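Local atomic coordinates of protein GH61E (Thielavia terrestris, PDB entry 3EJA), a protein that is a copper-dependent lytic polysaccharide monooxygenase that probably cleaves polysaccharides such as cellulose by oxidising their glycosidic bonds, modelled here with magnesium at the metal site. Residues S44-V49 with C156-V161; F74-V79 with Y132-E137; W95-E100 with P203-C208. All coordinates share one frame; numbering follows the deposited sequence.

Contact 1 of 3, residues S44-V49 with C156-V161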
ATOM      1  N   SER A  44       8.764  -5.668 -12.774  1.00 16.24           N
ATOM      2  CA  SER A  44       9.994  -5.066 -13.258  1.00 16.94           C
ATOM      3  C   SER A  44      10.630  -4.304 -12.107  1.00 16.59           C
ATOM      4  O   SER A  44       9.976  -3.451 -11.506  1.00 16.49           O
ATOM      5  CB  SER A  44       9.705  -4.109 -14.411  1.00 17.01           C
ATOM      6  OG  SER A  44      10.914  -3.635 -14.955  1.00 19.91           O
ATOM      7  N   PRO A  45      11.901  -4.608 -11.791  1.00 16.43           N
ATOM      8  CA  PRO A  45      12.524  -4.030 -10.598  1.00 16.24           C
ATOM      9  C   PRO A  45      12.805  -2.532 -10.738  1.00 16.03           C
ATOM     10  O   PRO A  45      12.927  -2.024 -11.854  1.00 16.01           O
ATOM     11  CB  PRO A  45      13.844  -4.806 -10.480  1.00 16.20           C
ATOM     12  CG  PRO A  45      14.171  -5.203 -11.883  1.00 16.47           C
ATOM     13  CD  PRO A  45      12.829  -5.494 -12.526  1.00 16.51           C
ATOM     14  N   ALA A  46      12.891  -1.844  -9.602  1.00 15.92           N
ATOM     15  CA  ALA A  46      13.401  -0.478  -9.550  1.00 16.17           C
ATOM     16  C   ALA A  46      14.928  -0.534  -9.650  1.00 16.36           C
ATOM     17  O   ALA A  46      15.531  -1.497  -9.184  1.00 16.29           O
ATOM     18  CB  ALA A  46      12.979   0.192  -8.257  1.00 16.01           C
ATOM     19  N   PRO A  47      15.558   0.479 -10.282  1.00 16.94           N
ATOM     20  CA  PRO A  47      17.026   0.489 -10.418  1.00 17.27           C
ATOM     21  C   PRO A  47      17.802   0.601  -9.110  1.00 17.80           C
ATOM     22  O   PRO A  47      19.006   0.314  -9.086  1.00 17.78           O
ATOM     23  CB  PRO A  47      17.289   1.737 -11.269  1.00 17.64           C
ATOM     24  CG  PRO A  47      16.109   2.618 -11.021  1.00 17.38           C
ATOM     25  CD  PRO A  47      14.953   1.649 -10.942  1.00 16.71           C
ATOM     26  N   SER A  48      17.134   1.035  -8.042  1.00 17.52           N
ATOM     27  CA  SER A  48      17.797   1.259  -6.771  1.00 18.03           C
ATOM     28  C   SER A  48      17.018   0.680  -5.589  1.00 18.01           C
ATOM     29  O   SER A  48      15.848   0.293  -5.724  1.00 17.40           O
ATOM     30  CB  SER A  48      18.053   2.760  -6.583  1.00 18.32           C
ATOM     31  OG  SER A  48      18.730   3.008  -5.371  1.00 20.76           O
ATOM     32  N   VAL A  49      17.693   0.611  -4.440  1.00 18.23           N
ATOM     33  CA  VAL A  49      17.117   0.122  -3.197  1.00 18.40           C
ATOM     34  C   VAL A  49      17.299   1.188  -2.113  1.00 18.86           C
ATOM     35  O   VAL A  49      18.374   1.796  -2.008  1.00 18.75           O
ATOM     36  CB  VAL A  49      17.784  -1.216  -2.767  1.00 18.57           C
ATOM     37  CG1 VAL A  49      17.260  -1.691  -1.411  1.00 18.08           C
ATOM     38  CG2 VAL A  49      17.562  -2.294  -3.835  1.00 18.41           C
ATOM     39  N   CYS A 156       5.029  -0.160  -5.357  1.00 10.64           N
ATOM     40  CA  CYS A 156       5.883  -0.869  -4.402  1.00 10.91           C
ATOM     41  C   CYS A 156       7.320  -0.386  -4.440  1.00 11.34           C
ATOM     42  O   CYS A 156       7.912  -0.253  -5.518  1.00 11.34           O
ATOM     43  CB  CYS A 156       5.858  -2.376  -4.647  1.00 11.01           C
ATOM     44  SG  CYS A 156       4.255  -3.172  -4.405  1.00 10.08           S
ATOM     45  N   ALA A 157       7.871  -0.135  -3.255  1.00 11.80           N
ATOM     46  CA  ALA A 157       9.249   0.336  -3.116  1.00 12.67           C
ATOM     47  C   ALA A 157      10.153  -0.813  -2.683  1.00 13.18           C
ATOM     48  O   ALA A 157       9.690  -1.761  -2.039  1.00 13.21           O
ATOM     49  CB  ALA A 157       9.325   1.478  -2.102  1.00 12.52           C
ATOM     50  N   GLN A 158      11.435  -0.713  -3.045  1.00 13.45           N
ATOM     51  CA  GLN A 158      12.442  -1.717  -2.680  1.00 14.22           C
ATOM     52  C   GLN A 158      13.287  -1.208  -1.513  1.00 14.46           C
ATOM     53  O   GLN A 158      13.909  -0.143  -1.606  1.00 14.33           O
ATOM     54  CB  GLN A 158      13.314  -2.066  -3.894  1.00 14.15           C
ATOM     55  CG  GLN A 158      12.486  -2.629  -5.068  1.00 14.36           C
ATOM     56  CD  GLN A 158      13.281  -2.968  -6.331  1.00 14.47           C
ATOM     57  OE1 GLN A 158      12.755  -3.635  -7.227  1.00 14.17           O
ATOM     58  NE2 GLN A 158      14.533  -2.513  -6.414  1.00 14.39           N
ATOM     59  N   LEU A 159      13.275  -1.969  -0.421  1.00 14.80           N
ATOM     60  CA  LEU A 159      13.933  -1.600   0.838  1.00 15.71           C
ATOM     61  C   LEU A 159      15.003  -2.609   1.256  1.00 16.39           C
ATOM     62  O   LEU A 159      14.872  -3.812   1.007  1.00 16.11           O
ATOM     63  CB  LEU A 159      12.887  -1.497   1.964  1.00 15.14           C
ATOM     64  CG  LEU A 159      12.205  -0.152   2.263  1.00 16.23           C
ATOM     65  CD1 LEU A 159      11.699   0.535   1.008  1.00 14.98           C
ATOM     66  CD2 LEU A 159      11.075  -0.313   3.297  1.00 15.20           C
ATOM     67  N   SER A 160      16.055  -2.096   1.891  1.00 17.23           N
ATOM     68  CA  SER A 160      16.978  -2.916   2.659  1.00 18.09           C
ATOM     69  C   SER A 160      16.882  -2.495   4.122  1.00 18.54           C
ATOM     70  O   SER A 160      17.301  -1.392   4.483  1.00 18.68           O
ATOM     71  CB  SER A 160      18.411  -2.757   2.142  1.00 18.24           C
ATOM     72  OG  SER A 160      19.303  -3.514   2.931  1.00 18.74           O
ATOM     73  N   VAL A 161      16.319  -3.375   4.948  1.00 19.13           N
ATOM     74  CA  VAL A 161      16.082  -3.109   6.362  1.00 19.87           C
ATOM     75  C   VAL A 161      17.172  -3.753   7.225  1.00 20.70           C
ATOM     76  O   VAL A 161      17.431  -4.953   7.123  1.00 20.42           O
ATOM     77  CB  VAL A 161      14.675  -3.602   6.805  1.00 19.60           C
ATOM     78  CG1 VAL A 161      14.453  -3.389   8.304  1.00 19.27           C
ATOM     79  CG2 VAL A 161      13.586  -2.899   5.995  1.00 19.44           C
TER
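The side-chain amide of Gln-158 plugs into the backbone of the loop 44-49 and makes every hydrogen bond across this contact. Its oxygen takes the amide of Ala-46, with Ala-46 N and Gln-158 OE1 3.0 Å apart; the donor stands well above the carbonyl plane, 57° out of it. On the other side of the amide, Gln-158 NE2 reaches two loop carbonyls, Ala-46 O at 3.1 Å and Ser-48 O at 3.2 Å, both weak bonds bent at the hydrogen. With CG anti to its own carbonyl carbon (chi1 -59°) and the chain extended beyond, the amide is carried from strand to loop. Arg-17 NE also bonds to OE1, so OE1 accepts two bonds and NE2 gives two weak ones, which together should fix how the amide is turned.

Van der Waals packing centres on Val-49. Its CG1 branch lies against the strand backbone, 3.5 Å from Ser-160 N, while Val-49 CG2 comes within 4.0 Å of Gln-158 NE2, the side chains crossing at about a right angle. Ala-46 CB is 3.6 Å from Gln-158 NE2. Val-49 CA makes a CA-H...O contact to Gln-158 O.

Just beyond Val-49 the chain enters strand 50-53, which pairs in parallel with strand 151-162 at one edge of the five-stranded sheet; a strand glutamine thus fastens the approach to an edge strand of this fibronectin type III-like beta sandwich.

Contact 2 of 3, residues F74-V79 with Y132-E137. With SO4 (sulfate ion), chain G.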
ATOM      1  N   PHE A  74      -0.383   0.658   4.130  1.00 10.62           N
ATOM      2  CA  PHE A  74       0.935   0.182   3.688  1.00 10.53           C
ATOM      3  C   PHE A  74       1.150  -1.262   4.129  1.00 10.44           C
ATOM      4  O   PHE A  74       0.789  -1.632   5.246  1.00 10.44           O
ATOM      5  CB  PHE A  74       2.070   1.087   4.215  1.00 10.50           C
ATOM      6  CG  PHE A  74       2.032   2.484   3.657  1.00 10.67           C
ATOM      7  CD1 PHE A  74       2.589   2.765   2.411  1.00  9.89           C
ATOM      8  CD2 PHE A  74       1.403   3.512   4.364  1.00 10.56           C
ATOM      9  CE1 PHE A  74       2.542   4.053   1.875  1.00 10.18           C
ATOM     10  CE2 PHE A  74       1.337   4.798   3.835  1.00 10.64           C
ATOM     11  CZ  PHE A  74       1.907   5.075   2.589  1.00 10.89           C
ATOM     12  N   TYR A  75       1.725  -2.069   3.237  1.00 10.51           N
ATOM     13  CA  TYR A  75       2.079  -3.447   3.549  1.00 10.71           C
ATOM     14  C   TYR A  75       3.558  -3.683   3.239  1.00 10.94           C
ATOM     15  O   TYR A  75       4.166  -2.944   2.471  1.00 11.30           O
ATOM     16  CB  TYR A  75       1.268  -4.430   2.704  1.00 10.57           C
ATOM     17  CG  TYR A  75      -0.232  -4.494   2.934  1.00 10.41           C
ATOM     18  CD1 TYR A  75      -1.081  -3.453   2.520  1.00 10.41           C
ATOM     19  CD2 TYR A  75      -0.806  -5.628   3.498  1.00 10.53           C
ATOM     20  CE1 TYR A  75      -2.483  -3.540   2.695  1.00 10.28           C
ATOM     21  CE2 TYR A  75      -2.194  -5.730   3.681  1.00 10.85           C
ATOM     22  CZ  TYR A  75      -3.021  -4.692   3.278  1.00 10.52           C
ATOM     23  OH  TYR A  75      -4.377  -4.831   3.456  1.00 11.12           O
ATOM     24  N   MET A  76       4.124  -4.725   3.838  1.00 11.33           N
ATOM     25  CA  MET A  76       5.493  -5.145   3.552  1.00 11.75           C
ATOM     26  C   MET A  76       5.559  -6.653   3.303  1.00 11.68           C
ATOM     27  O   MET A  76       4.696  -7.398   3.764  1.00 11.31           O
ATOM     28  CB  MET A  76       6.423  -4.772   4.710  1.00 11.62           C
ATOM     29  CG  MET A  76       6.621  -3.266   4.900  1.00 12.12           C
ATOM     30  SD  MET A  76       7.630  -2.890   6.342  1.00 12.96           S
ATOM     31  CE  MET A  76       9.283  -3.172   5.665  1.00 13.23           C
ATOM     32  N   ALA A  77       6.586  -7.078   2.572  1.00 11.96           N
ATOM     33  CA  ALA A  77       6.873  -8.495   2.341  1.00 12.63           C
ATOM     34  C   ALA A  77       8.383  -8.706   2.290  1.00 13.19           C
ATOM     35  O   ALA A  77       9.097  -7.967   1.601  1.00 12.31           O
ATOM     36  CB  ALA A  77       6.224  -8.977   1.047  1.00 12.50           C
ATOM     37  N   ARG A  78       8.855  -9.728   3.006  1.00 14.01           N
ATOM     38  CA  ARG A  78      10.281  -9.998   3.135  1.00 15.25           C
ATOM     39  C   ARG A  78      10.824 -10.928   2.049  1.00 15.77           C
ATOM     40  O   ARG A  78      10.319 -12.031   1.857  1.00 15.38           O
ATOM     41  CB  ARG A  78      10.592 -10.593   4.512  1.00 14.98           C
ATOM     42  CG  ARG A  78      12.086 -10.646   4.789  1.00 16.47           C
ATOM     43  CD  ARG A  78      12.389 -11.146   6.191  1.00 18.11           C
ATOM     44  NE  ARG A  78      13.835 -11.129   6.417  1.00 21.17           N
ATOM     45  CZ  ARG A  78      14.675 -12.098   6.052  1.00 22.00           C
ATOM     46  NH1 ARG A  78      14.229 -13.193   5.438  1.00 21.63           N
ATOM     47  NH2 ARG A  78      15.972 -11.970   6.309  1.00 21.98           N
ATOM     48  N   VAL A  79      11.848 -10.456   1.337  1.00 16.58           N
ATOM     49  CA  VAL A  79      12.599 -11.269   0.379  1.00 17.67           C
ATOM     50  C   VAL A  79      13.380 -12.331   1.170  1.00 19.10           C
ATOM     51  O   VAL A  79      14.065 -11.991   2.136  1.00 18.68           O
ATOM     52  CB  VAL A  79      13.603 -10.394  -0.421  1.00 17.23           C
ATOM     53  CG1 VAL A  79      14.345 -11.219  -1.477  1.00 16.82           C
ATOM     54  CG2 VAL A  79      12.903  -9.184  -1.065  1.00 16.81           C
ATOM     55  N   TYR A 132      13.039  -5.967   1.636  1.00 15.69           N
ATOM     56  CA  TYR A 132      11.578  -5.945   1.659  1.00 14.73           C
ATOM     57  C   TYR A 132      11.001  -5.182   0.471  1.00 14.34           C
ATOM     58  O   TYR A 132      11.630  -4.260  -0.068  1.00 14.14           O
ATOM     59  CB  TYR A 132      11.070  -5.274   2.942  1.00 14.66           C
ATOM     60  CG  TYR A 132      11.175  -6.086   4.217  1.00 14.59           C
ATOM     61  CD1 TYR A 132      12.380  -6.165   4.931  1.00 14.92           C
ATOM     62  CD2 TYR A 132      10.054  -6.727   4.743  1.00 14.02           C
ATOM     63  CE1 TYR A 132      12.465  -6.888   6.119  1.00 14.86           C
ATOM     64  CE2 TYR A 132      10.126  -7.455   5.925  1.00 14.42           C
ATOM     65  CZ  TYR A 132      11.338  -7.534   6.609  1.00 15.09           C
ATOM     66  OH  TYR A 132      11.410  -8.245   7.784  1.00 14.89           O
ATOM     67  N   LEU A 133       9.794  -5.575   0.069  1.00 13.22           N
ATOM     68  CA  LEU A 133       8.963  -4.731  -0.765  1.00 12.61           C
ATOM     69  C   LEU A 133       7.998  -3.991   0.165  1.00 12.03           C
ATOM     70  O   LEU A 133       7.458  -4.582   1.104  1.00 11.80           O
ATOM     71  CB  LEU A 133       8.182  -5.563  -1.791  1.00 12.13           C
ATOM     72  CG  LEU A 133       8.932  -6.296  -2.911  1.00 11.47           C
ATOM     73  CD1 LEU A 133       7.997  -7.224  -3.698  1.00 11.70           C
ATOM     74  CD2 LEU A 133       9.631  -5.310  -3.850  1.00 11.21           C
ATOM     75  N   LEU A 134       7.807  -2.703  -0.098  1.00 11.36           N
ATOM     76  CA  LEU A 134       6.873  -1.877   0.652  1.00 10.95           C
ATOM     77  C   LEU A 134       5.776  -1.401  -0.300  1.00 10.66           C
ATOM     78  O   LEU A 134       6.027  -0.625  -1.230  1.00 10.94           O
ATOM     79  CB  LEU A 134       7.603  -0.690   1.297  1.00 11.16           C
ATOM     80  CG  LEU A 134       6.761   0.401   1.981  1.00 10.73           C
ATOM     81  CD1 LEU A 134       5.990  -0.142   3.200  1.00  9.92           C
ATOM     82  CD2 LEU A 134       7.658   1.576   2.369  1.00 10.89           C
ATOM     83  N   ARG A 135       4.562  -1.886  -0.070  1.00 10.24           N
ATOM     84  CA  ARG A 135       3.430  -1.597  -0.938  1.00  9.86           C
ATOM     85  C   ARG A 135       2.643  -0.399  -0.415  1.00  9.93           C
ATOM     86  O   ARG A 135       2.204  -0.404   0.745  1.00 10.04           O
ATOM     87  CB  ARG A 135       2.535  -2.839  -1.044  1.00  9.85           C
ATOM     88  CG  ARG A 135       1.253  -2.659  -1.848  1.00  9.10           C
ATOM     89  CD  ARG A 135       0.420  -3.947  -1.818  1.00  9.90           C
ATOM     90  NE  ARG A 135      -0.825  -3.807  -2.580  1.00  9.62           N
ATOM     91  CZ  ARG A 135      -1.967  -3.346  -2.070  1.00 10.14           C
ATOM     92  NH1 ARG A 135      -2.043  -2.999  -0.789  1.00  9.15           N
ATOM     93  NH2 ARG A 135      -3.044  -3.241  -2.837  1.00  8.91           N
ATOM     94  N   ALA A 136       2.480   0.614  -1.272  1.00  9.72           N
ATOM     95  CA  ALA A 136       1.660   1.800  -0.972  1.00 10.06           C
ATOM     96  C   ALA A 136       0.310   1.625  -1.620  1.00 10.11           C
ATOM     97  O   ALA A 136       0.219   1.160  -2.760  1.00  9.69           O
ATOM     98  CB  ALA A 136       2.318   3.076  -1.499  1.00  9.77           C
ATOM     99  N   GLU A 137      -0.742   1.980  -0.886  1.00 10.12           N
ATOM    100  CA  GLU A 137      -2.089   1.892  -1.395  1.00 10.48           C
ATOM    101  C   GLU A 137      -2.950   3.054  -0.908  1.00 10.35           C
ATOM    102  O   GLU A 137      -2.895   3.408   0.265  1.00 10.31           O
ATOM    103  CB  GLU A 137      -2.692   0.569  -0.923  1.00 10.98           C
ATOM    104  CG  GLU A 137      -4.180   0.415  -1.102  1.00 12.30           C
ATOM    105  CD  GLU A 137      -4.663  -0.860  -0.462  1.00 14.50           C
ATOM    106  OE1 GLU A 137      -4.747  -1.864  -1.177  1.00 16.76           O
ATOM    107  OE2 GLU A 137      -4.909  -0.874   0.759  1.00 16.06           O
TER
HETATM  108  S   SO4 G4849      14.228 -16.965   4.799  1.00 55.83           S
HETATM  109  O1  SO4 G4849      12.896 -16.626   4.306  1.00 56.05           O
HETATM  110  O2  SO4 G4849      15.142 -15.851   4.575  1.00 55.36           O
HETATM  111  O3  SO4 G4849      14.139 -17.242   6.231  1.00 56.26           O
HETATM  112  O4  SO4 G4849      14.723 -18.146   4.094  1.00 55.77           O
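Arg-78 lays its side chain across the ring of Tyr-132, its non-hydrogen-bonded neighbour in this antiparallel pair. Arg-78 CB sits over the face, 4.0 Å from the Tyr-132 ring centroid, and CG follows toward the rim. Because CG is anti to the backbone N (chi1 -169°) and the chain runs extended to NE, Arg-78 CD passes the phenol end at 3.5 Å from Tyr-132 OH. The guanidinium, turned 83° from the ring, goes on to a salt bridge with Asp-81 and, through Arg-78 NH1, a 2.9 Å bond to O2 of a sulfate probably left by the crystallisation liquor. Tyr-132 OH is itself hydrogen-bonded to Lys-128 O.

Met-76 approaches from the side of the ring opposite Arg-78: a bend at chi3 brings Met-76 CE to 3.8 Å from Tyr-132 CD2, an off-centre CH-pi contact within an oblique Met-aromatic pair. Its CG packs on Leu-134 CD1, and farther along, Phe-74 CE1 touches Ala-136 CB at 3.5 Å.

On the other face of the sheet Tyr-75 and Arg-135 run side by side, pointing the same way, ring and guanidinium 79° apart, with Arg-135 NH1 3.5 Å from Tyr-75 CD1. Arg-135 NH2 bridges to Glu-137 OE1 at 2.7 Å, in the guanidinium plane but above that of the carboxylate.

Backbone bonds pair Tyr-75 with Arg-135 and Ala-77 with Leu-133, two each. The buried Arg-135 charge is thus matched by Glu-137, whose OE2 Gln-73 and Tyr-179 also bond, an arrangement likely to favour the ionised pair.

Contact 3 of 3, residues W95-E100 with P203-C208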
ATOM      1  N   TRP A  95       2.455 -11.004   2.518  1.00 10.70           N
ATOM      2  CA  TRP A  95       2.272  -9.582   2.842  1.00 10.56           C
ATOM      3  C   TRP A  95       1.658  -9.368   4.222  1.00 10.80           C
ATOM      4  O   TRP A  95       0.661 -10.011   4.564  1.00 11.02           O
ATOM      5  CB  TRP A  95       1.410  -8.898   1.776  1.00 10.24           C
ATOM      6  CG  TRP A  95       2.068  -8.883   0.432  1.00 10.38           C
ATOM      7  CD1 TRP A  95       1.974  -9.845  -0.532  1.00 10.03           C
ATOM      8  CD2 TRP A  95       2.931  -7.865  -0.094  1.00 10.22           C
ATOM      9  NE1 TRP A  95       2.717  -9.490  -1.629  1.00 10.64           N
ATOM     10  CE2 TRP A  95       3.311  -8.276  -1.391  1.00 10.58           C
ATOM     11  CE3 TRP A  95       3.415  -6.643   0.403  1.00 10.28           C
ATOM     12  CZ2 TRP A  95       4.159  -7.512  -2.206  1.00 10.57           C
ATOM     13  CZ3 TRP A  95       4.258  -5.882  -0.407  1.00 10.27           C
ATOM     14  CH2 TRP A  95       4.621  -6.322  -1.701  1.00 10.23           C
ATOM     15  N   PHE A  96       2.255  -8.465   5.006  1.00 10.65           N
ATOM     16  CA  PHE A  96       1.658  -8.037   6.274  1.00 10.84           C
ATOM     17  C   PHE A  96       1.421  -6.522   6.282  1.00 10.62           C
ATOM     18  O   PHE A  96       2.199  -5.766   5.698  1.00 10.11           O
ATOM     19  CB  PHE A  96       2.485  -8.506   7.485  1.00 11.39           C
ATOM     20  CG  PHE A  96       3.928  -8.044   7.476  1.00 11.90           C
ATOM     21  CD1 PHE A  96       4.894  -8.743   6.755  1.00 12.81           C
ATOM     22  CD2 PHE A  96       4.321  -6.927   8.216  1.00 12.80           C
ATOM     23  CE1 PHE A  96       6.229  -8.326   6.746  1.00 13.25           C
ATOM     24  CE2 PHE A  96       5.657  -6.506   8.226  1.00 13.15           C
ATOM     25  CZ  PHE A  96       6.615  -7.211   7.486  1.00 12.94           C
ATOM     26  N   LYS A  97       0.326  -6.100   6.913  1.00 10.68           N
ATOM     27  CA  LYS A  97      -0.038  -4.678   6.980  1.00 11.07           C
ATOM     28  C   LYS A  97       0.750  -3.970   8.079  1.00 11.34           C
ATOM     29  O   LYS A  97       0.786  -4.448   9.215  1.00 11.63           O
ATOM     30  CB  LYS A  97      -1.540  -4.535   7.246  1.00 10.61           C
ATOM     31  CG  LYS A  97      -2.030  -3.095   7.305  1.00 10.40           C
ATOM     32  CD  LYS A  97      -3.512  -3.014   7.673  1.00 11.51           C
ATOM     33  CE  LYS A  97      -4.419  -3.229   6.463  1.00 11.47           C
ATOM     34  NZ  LYS A  97      -5.817  -3.521   6.921  1.00 11.26           N
ATOM     35  N   VAL A  98       1.361  -2.830   7.745  1.00 11.87           N
ATOM     36  CA  VAL A  98       2.129  -2.049   8.722  1.00 12.15           C
ATOM     37  C   VAL A  98       1.499  -0.700   9.081  1.00 12.73           C
ATOM     38  O   VAL A  98       1.913  -0.066  10.062  1.00 12.72           O
ATOM     39  CB  VAL A  98       3.627  -1.850   8.292  1.00 12.45           C
ATOM     40  CG1 VAL A  98       4.326  -3.195   8.165  1.00 12.02           C
ATOM     41  CG2 VAL A  98       3.746  -1.038   7.002  1.00 11.86           C
ATOM     42  N   TYR A  99       0.511  -0.266   8.295  1.00 12.70           N
ATOM     43  CA  TYR A  99      -0.153   1.020   8.505  1.00 13.28           C
ATOM     44  C   TYR A  99      -1.531   1.023   7.856  1.00 13.23           C
ATOM     45  O   TYR A  99      -1.708   0.468   6.769  1.00 12.61           O
ATOM     46  CB  TYR A  99       0.700   2.178   7.939  1.00 13.05           C
ATOM     47  CG  TYR A  99       0.031   3.530   8.041  1.00 13.59           C
ATOM     48  CD1 TYR A  99      -0.871   3.962   7.058  1.00 11.89           C
ATOM     49  CD2 TYR A  99       0.282   4.375   9.132  1.00 13.28           C
ATOM     50  CE1 TYR A  99      -1.500   5.192   7.150  1.00 13.71           C
ATOM     51  CE2 TYR A  99      -0.354   5.611   9.238  1.00 14.57           C
ATOM     52  CZ  TYR A  99      -1.242   6.011   8.244  1.00 14.47           C
ATOM     53  OH  TYR A  99      -1.865   7.232   8.334  1.00 15.12           O
ATOM     54  N   GLU A 100      -2.494   1.656   8.528  1.00 12.97           N
ATOM     55  CA  GLU A 100      -3.780   1.994   7.919  1.00 13.75           C
ATOM     56  C   GLU A 100      -4.306   3.254   8.594  1.00 13.74           C
ATOM     57  O   GLU A 100      -4.017   3.507   9.763  1.00 13.90           O
ATOM     58  CB  GLU A 100      -4.785   0.835   8.072  1.00 13.36           C
ATOM     59  CG  GLU A 100      -5.276   0.633   9.507  1.00 13.72           C
ATOM     60  CD  GLU A 100      -6.189  -0.568   9.682  1.00 15.28           C
ATOM     61  OE1 GLU A 100      -6.385  -1.337   8.721  1.00 16.83           O
ATOM     62  OE2 GLU A 100      -6.703  -0.746  10.801  1.00 18.40           O
ATOM     63  N   PRO A 203      -5.947  -7.685   6.363  1.00 12.70           N
ATOM     64  CA  PRO A 203      -5.642  -8.138   7.720  1.00 13.35           C
ATOM     65  C   PRO A 203      -5.414  -6.978   8.705  1.00 14.01           C
ATOM     66  O   PRO A 203      -5.307  -5.822   8.291  1.00 13.75           O
ATOM     67  CB  PRO A 203      -4.359  -8.954   7.528  1.00 13.10           C
ATOM     68  CG  PRO A 203      -3.699  -8.341   6.327  1.00 13.06           C
ATOM     69  CD  PRO A 203      -4.831  -7.921   5.426  1.00 12.99           C
ATOM     70  N   ALA A 204      -5.358  -7.298   9.997  1.00 14.64           N
ATOM     71  CA  ALA A 204      -5.056  -6.308  11.027  1.00 15.15           C
ATOM     72  C   ALA A 204      -3.639  -5.759  10.855  1.00 15.33           C
ATOM     73  O   ALA A 204      -2.752  -6.474  10.387  1.00 15.33           O
ATOM     74  CB  ALA A 204      -5.203  -6.930  12.411  1.00 15.77           C
ATOM     75  N   VAL A 205      -3.433  -4.503  11.243  1.00 15.62           N
ATOM     76  CA  VAL A 205      -2.102  -3.894  11.267  1.00 16.42           C
ATOM     77  C   VAL A 205      -1.220  -4.713  12.201  1.00 17.06           C
ATOM     78  O   VAL A 205      -1.612  -5.017  13.339  1.00 16.87           O
ATOM     79  CB  VAL A 205      -2.124  -2.421  11.780  1.00 16.23           C
ATOM     80  CG1 VAL A 205      -0.705  -1.848  11.909  1.00 16.34           C
ATOM     81  CG2 VAL A 205      -2.934  -1.546  10.863  1.00 16.41           C
ATOM     82  N   PHE A 206      -0.048  -5.094  11.706  1.00 17.60           N
ATOM     83  CA  PHE A 206       0.951  -5.735  12.539  1.00 19.13           C
ATOM     84  C   PHE A 206       1.588  -4.712  13.478  1.00 20.19           C
ATOM     85  O   PHE A 206       1.948  -3.622  13.064  1.00 20.39           O
ATOM     86  CB  PHE A 206       2.041  -6.412  11.695  1.00 18.53           C
ATOM     87  CG  PHE A 206       3.213  -6.916  12.512  1.00 18.24           C
ATOM     88  CD1 PHE A 206       3.105  -8.086  13.256  1.00 16.64           C
ATOM     89  CD2 PHE A 206       4.411  -6.198  12.560  1.00 17.16           C
ATOM     90  CE1 PHE A 206       4.183  -8.545  14.032  1.00 18.47           C
ATOM     91  CE2 PHE A 206       5.492  -6.653  13.329  1.00 17.80           C
ATOM     92  CZ  PHE A 206       5.375  -7.827  14.063  1.00 17.27           C
ATOM     93  N   SER A 207       1.729  -5.082  14.742  1.00 22.07           N
ATOM     94  CA  SER A 207       2.446  -4.265  15.711  1.00 23.92           C
ATOM     95  C   SER A 207       3.365  -5.129  16.567  1.00 24.61           C
ATOM     96  O   SER A 207       3.075  -6.300  16.851  1.00 24.99           O
ATOM     97  CB  SER A 207       1.471  -3.496  16.609  1.00 23.97           C
ATOM     98  OG  SER A 207       0.598  -4.401  17.261  1.00 26.33           O
ATOM     99  N   CYS A 208       4.479  -4.535  16.971  1.00 25.62           N
ATOM    100  CA  CYS A 208       5.457  -5.195  17.827  1.00 26.18           C
ATOM    101  C   CYS A 208       5.005  -5.188  19.285  1.00 27.30           C
ATOM    102  O   CYS A 208       5.306  -6.120  20.031  1.00 28.03           O
ATOM    103  CB  CYS A 208       6.814  -4.507  17.684  1.00 25.50           C
ATOM    104  SG  CYS A 208       7.509  -4.632  16.020  1.00 22.41           S
ATOM    105  OXT CYS A 208       4.337  -4.250  19.744  1.00 27.75           O
TER
HETATM  106  O   HOH W   1      -0.920  -7.843   8.795  1.00 13.63           O
HETATM  107  O   HOH W   2       3.290  -1.565  12.144  1.00 30.02           O
HETATM  108  O   HOH W   3      -5.587  -3.267  12.227  1.00 23.37           O
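Lys-97 NZ is gripped from several directions: Pro-203 O takes it at 2.7 Å, nearly along the C=O axis, and Glu-100 OE1 forms a salt bridge at 2.9 Å. Pro-201 O accepts a further hydrogen bond. A bend at chi3 (-82°) swings the ammonium toward these acceptors, while Lys-97 CD rests 3.6 Å from Val-205 CG2. An alanine here would remove the ammonium and probably leave Glu-100 without its charge partner and Pro-203 O without its donor, with a gap beside Val-205.

The same residue also holds the tail by its backbone, since Phe-206 N donates to Lys-97 O over 2.7 Å. Val-205 wedges in with both branches, CG2 at 3.5 Å from Glu-100 CG and CG1 against Val-98 O. Phe-206 offers CB to Phe-96 CD2, the rings oblique with planes at 75°. Three waters fill in between the two segments; one links Lys-97 N to Ala-204 O.

Strand 96-100 has a classic bulge, with Val-98 and Tyr-99 together opposite Phe-74 of the neighbouring strand. Residues 203-206 run nearly at right angles (92°) to it, and the tail, tied down farther on by the Cys-126 to Cys-208 disulfide, lies against this outermost strand of the five-stranded sheet of the beta sandwich.

Three contacts step across one five-stranded sheet, from the loop leading into edge strand 50-53, laid on strand 151-162, to strand 96-100 at the other edge. Contact 2 is its buried middle, with regular backbone pairing and side chains packed on both faces. Contacts 1 and 3 lie at opposite margins, partly buried, where irregular segments meet strands and long polar side chains bond to backbone polar groups: a neutral amide, accepting and weakly donating, in contact 1, a charged ammonium in contact 3, where waters also bridge the segments. Strand 130-140 joins contact 2 to contact 1 through backbone bonds such as Ala-157 N to Leu-134 O; strand 72-78 joins it to contact 3.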